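Local coordinates for protein L-asparaginase I (Vibrio cholerae, PDB 2OCD) that probably hydrolyses L-asparagine to L-aspartate and ammonium, as a homotetrameric enzyme of the asparaginase 1 family, at residues I6-T11 with P47-H52. Sequence-based numbering, arbitrary orientation.
With ACT (acetate ion), chain F.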
ATOM      1  N   ILE B   6      21.006  -6.859 -28.214  1.00 15.43           N
ATOM      2  CA  ILE B   6      21.462  -6.495 -26.844  1.00 15.20           C
ATOM      3  C   ILE B   6      22.558  -7.419 -26.383  1.00 15.01           C
ATOM      4  O   ILE B   6      22.531  -8.626 -26.639  1.00 15.63           O
ATOM      5  CB  ILE B   6      20.332  -6.530 -25.802  1.00 14.02           C
ATOM      6  CG1 ILE B   6      19.110  -5.776 -26.352  1.00 14.63           C
ATOM      7  CG2 ILE B   6      20.782  -5.911 -24.487  1.00 13.76           C
ATOM      8  CD1 ILE B   6      19.345  -4.223 -26.556  1.00 14.11           C
ATOM      9  N   TYR B   7      23.533  -6.840 -25.721  1.00 14.88           N
ATOM     10  CA  TYR B   7      24.659  -7.573 -25.244  1.00 15.29           C
ATOM     11  C   TYR B   7      24.406  -7.842 -23.758  1.00 16.11           C
ATOM     12  O   TYR B   7      24.141  -6.896 -23.008  1.00 15.49           O
ATOM     13  CB  TYR B   7      25.898  -6.726 -25.439  1.00 15.74           C
ATOM     14  CG  TYR B   7      27.139  -7.236 -24.792  1.00 15.01           C
ATOM     15  CD1 TYR B   7      27.962  -8.127 -25.459  1.00 17.30           C
ATOM     16  CD2 TYR B   7      27.527  -6.783 -23.546  1.00 15.31           C
ATOM     17  CE1 TYR B   7      29.126  -8.586 -24.883  1.00 18.30           C
ATOM     18  CE2 TYR B   7      28.689  -7.218 -22.958  1.00 16.36           C
ATOM     19  CZ  TYR B   7      29.488  -8.122 -23.623  1.00 17.58           C
ATOM     20  OH  TYR B   7      30.652  -8.562 -23.062  1.00 16.84           O
ATOM     21  N   ILE B   8      24.457  -9.131 -23.361  1.00 15.59           N
ATOM     22  CA  ILE B   8      24.323  -9.511 -21.988  1.00 15.12           C
ATOM     23  C   ILE B   8      25.650  -9.901 -21.450  1.00 15.40           C
ATOM     24  O   ILE B   8      26.311 -10.804 -21.985  1.00 15.91           O
ATOM     25  CB  ILE B   8      23.489 -10.721 -21.827  1.00 15.43           C
ATOM     26  CG1 ILE B   8      22.126 -10.521 -22.484  1.00 16.32           C
ATOM     27  CG2 ILE B   8      23.330 -11.024 -20.354  1.00 16.07           C
ATOM     28  CD1 ILE B   8      21.362 -11.836 -22.576  1.00 14.49           C
ATOM     29  N   ALA B   9      26.048  -9.208 -20.390  1.00 15.21           N
ATOM     30  CA  ALA B   9      27.285  -9.477 -19.693  1.00 14.85           C
ATOM     31  C   ALA B   9      26.927 -10.226 -18.394  1.00 15.19           C
ATOM     32  O   ALA B   9      26.337  -9.630 -17.473  1.00 15.06           O
ATOM     33  CB  ALA B   9      27.963  -8.157 -19.384  1.00 13.60           C
ATOM     34  N   TYR B  10      27.215 -11.531 -18.334  1.00 15.13           N
ATOM     35  CA  TYR B  10      26.942 -12.331 -17.100  1.00 14.78           C
ATOM     36  C   TYR B  10      28.168 -12.226 -16.282  1.00 14.69           C
ATOM     37  O   TYR B  10      29.117 -12.965 -16.499  1.00 15.26           O
ATOM     38  CB  TYR B  10      26.609 -13.815 -17.380  1.00 14.70           C
ATOM     39  CG  TYR B  10      26.450 -14.667 -16.146  1.00 14.27           C
ATOM     40  CD1 TYR B  10      25.782 -14.184 -15.020  1.00 18.07           C
ATOM     41  CD2 TYR B  10      26.935 -15.953 -16.097  1.00 13.96           C
ATOM     42  CE1 TYR B  10      25.620 -14.956 -13.873  1.00 14.72           C
ATOM     43  CE2 TYR B  10      26.785 -16.743 -14.954  1.00 13.83           C
ATOM     44  CZ  TYR B  10      26.126 -16.246 -13.851  1.00 15.71           C
ATOM     45  OH  TYR B  10      26.005 -17.005 -12.675  1.00 15.66           O
ATOM     46  N   THR B  11      28.158 -11.277 -15.362  1.00 14.40           N
ATOM     47  CA  THR B  11      29.322 -10.960 -14.567  1.00 14.74           C
ATOM     48  C   THR B  11      29.431 -11.905 -13.370  1.00 15.03           C
ATOM     49  O   THR B  11      30.526 -12.179 -12.865  1.00 15.29           O
ATOM     50  CB  THR B  11      29.227  -9.538 -14.086  1.00 14.19           C
ATOM     51  OG1 THR B  11      28.209  -9.443 -13.091  1.00 15.08           O
ATOM     52  CG2 THR B  11      28.863  -8.614 -15.257  1.00 14.80           C
ATOM     53  N   PRO B  47      14.444  -8.782 -28.880  1.00 19.87           N
ATOM     54  CA  PRO B  47      15.653  -8.438 -29.614  1.00 19.11           C
ATOM     55  C   PRO B  47      16.605  -9.629 -29.657  1.00 18.41           C
ATOM     56  O   PRO B  47      16.577 -10.497 -28.770  1.00 17.66           O
ATOM     57  CB  PRO B  47      16.264  -7.328 -28.769  1.00 18.64           C
ATOM     58  CG  PRO B  47      15.872  -7.713 -27.388  1.00 19.65           C
ATOM     59  CD  PRO B  47      14.501  -8.317 -27.476  1.00 19.26           C
ATOM     60  N   LEU B  48      17.443  -9.673 -30.684  1.00 17.76           N
ATOM     61  CA  LEU B  48      18.599 -10.570 -30.668  1.00 17.38           C
ATOM     62  C   LEU B  48      19.427 -10.277 -29.395  1.00 16.87           C
ATOM     63  O   LEU B  48      19.363  -9.188 -28.841  1.00 15.54           O
ATOM     64  CB  LEU B  48      19.470 -10.343 -31.921  1.00 17.75           C
ATOM     65  CG  LEU B  48      18.911 -10.761 -33.297  1.00 17.42           C
ATOM     66  CD1 LEU B  48      19.938 -10.459 -34.379  1.00 18.05           C
ATOM     67  CD2 LEU B  48      18.561 -12.221 -33.307  1.00 13.92           C
ATOM     68  N   PHE B  49      20.204 -11.252 -28.952  1.00 16.28           N
ATOM     69  CA  PHE B  49      21.092 -11.050 -27.830  1.00 15.91           C
ATOM     70  C   PHE B  49      22.323 -11.974 -27.922  1.00 15.26           C
ATOM     71  O   PHE B  49      22.223 -13.122 -28.342  1.00 13.74           O
ATOM     72  CB  PHE B  49      20.342 -11.264 -26.506  1.00 16.32           C
ATOM     73  CG  PHE B  49      19.915 -12.687 -26.263  1.00 15.87           C
ATOM     74  CD1 PHE B  49      18.618 -13.085 -26.524  1.00 18.03           C
ATOM     75  CD2 PHE B  49      20.810 -13.621 -25.751  1.00 16.76           C
ATOM     76  CE1 PHE B  49      18.202 -14.414 -26.299  1.00 18.25           C
ATOM     77  CE2 PHE B  49      20.439 -14.954 -25.525  1.00 17.57           C
ATOM     78  CZ  PHE B  49      19.127 -15.359 -25.809  1.00 19.38           C
ATOM     79  N   THR B  50      23.470 -11.424 -27.534  1.00 14.53           N
ATOM     80  CA  THR B  50      24.703 -12.157 -27.302  1.00 14.40           C
ATOM     81  C   THR B  50      25.065 -12.049 -25.813  1.00 13.98           C
ATOM     82  O   THR B  50      25.084 -10.953 -25.226  1.00 12.04           O
ATOM     83  CB  THR B  50      25.851 -11.541 -28.123  1.00 14.59           C
ATOM     84  OG1 THR B  50      25.431 -11.433 -29.484  1.00 15.49           O
ATOM     85  CG2 THR B  50      27.145 -12.367 -28.038  1.00 13.25           C
ATOM     86  N   ILE B  51      25.369 -13.200 -25.225  1.00 14.39           N
ATOM     87  CA  ILE B  51      25.782 -13.286 -23.857  1.00 14.78           C
ATOM     88  C   ILE B  51      27.259 -13.640 -23.827  1.00 15.64           C
ATOM     89  O   ILE B  51      27.684 -14.538 -24.556  1.00 14.31           O
ATOM     90  CB  ILE B  51      24.962 -14.318 -23.110  1.00 15.03           C
ATOM     91  CG1 ILE B  51      25.358 -14.369 -21.645  1.00 15.51           C
ATOM     92  CG2 ILE B  51      25.097 -15.716 -23.729  1.00 16.08           C
ATOM     93  CD1 ILE B  51      24.335 -15.088 -20.811  1.00 15.12           C
ATOM     94  N   HIS B  52      28.009 -12.899 -22.990  1.00 15.98           N
ATOM     95  CA  HIS B  52      29.363 -13.215 -22.615  1.00 16.58           C
ATOM     96  C   HIS B  52      29.397 -13.532 -21.137  1.00 17.49           C
ATOM     97  O   HIS B  52      29.051 -12.711 -20.325  1.00 18.25           O
ATOM     98  CB  HIS B  52      30.287 -11.996 -22.846  1.00 17.11           C
ATOM     99  CG  HIS B  52      31.674 -12.156 -22.281  1.00 16.93           C
ATOM    100  ND1 HIS B  52      32.505 -13.202 -22.621  1.00 16.92           N
ATOM    101  CD2 HIS B  52      32.373 -11.397 -21.405  1.00 18.54           C
ATOM    102  CE1 HIS B  52      33.659 -13.075 -21.982  1.00 20.15           C
ATOM    103  NE2 HIS B  52      33.605 -11.990 -21.232  1.00 17.19           N
TER
HETATM  104  C   ACT F 602      35.624 -10.016 -19.677  1.00 54.67           C
HETATM  105  O   ACT F 602      35.745 -11.233 -19.349  1.00 54.95           O
HETATM  106  OXT ACT F 602      35.592  -9.216 -18.717  1.00 54.53           O
HETATM  107  CH3 ACT F 602      35.538  -9.531 -21.104  1.00 54.31           C
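Ile8 sits at the middle of two parallel strands and is held through both its backbone N and its backbone O: its N donates to Thr50 O at 2.7 Å, and its O accepts from His52 N at 2.9 Å. The same alternation runs outward, with Ile6 N bonded to Leu48 O, Thr50 N to Ile6 O and, at the far end, Tyr10 N to His52 O at 3.0 Å. Between these bonds the CA-H groups of Phe49 and Ile51 lean on Ile6 O and Ile8 O, giving each carbonyl a second, weaker contact.

On the face carrying Ile6, Ile8, Phe49 and Ile51 the contact is apolar. CG1 of Ile8 lies anti to the carbonyl carbon (chi1 -55°), which carries CD1 back to Phe49 CD2 at 3.7 Å, meeting the ring at a slant. Ile8 CB packs against Ile51 CB, and Ile6 CG1 rests on Pro47 CG at 3.9 Å. Helix 31-35 touches Ile51 from this side, and the Phe49 ring meets that of His42.

On the face with Tyr7, Thr50 and His52, the side chains of Tyr7 and His52 run alongside each other, with Tyr7 OH 3.5 Å from His52 CB; beyond the pair, Tyr7 OH makes a weak hydrogen bond to Asp74. Thr50 OG1 is hydrogen-bonded to His5. His52 NE2 donates a nearly straight bond of 2.9 Å to O of an acetate, probably from the crystallisation liquor, held at the ring's edge.

Strand 5-12 bonds on its other side to strand 84-88, and strand 48-58 is the outermost strand of this sheet within the chain. The five backbone bonds fix the register of the strand leading toward the predicted nucleophile Thr14. They supply the polar part of the pairing itself, since the polar ends of Tyr7, Thr50 and His52 find their partners outside the two segments.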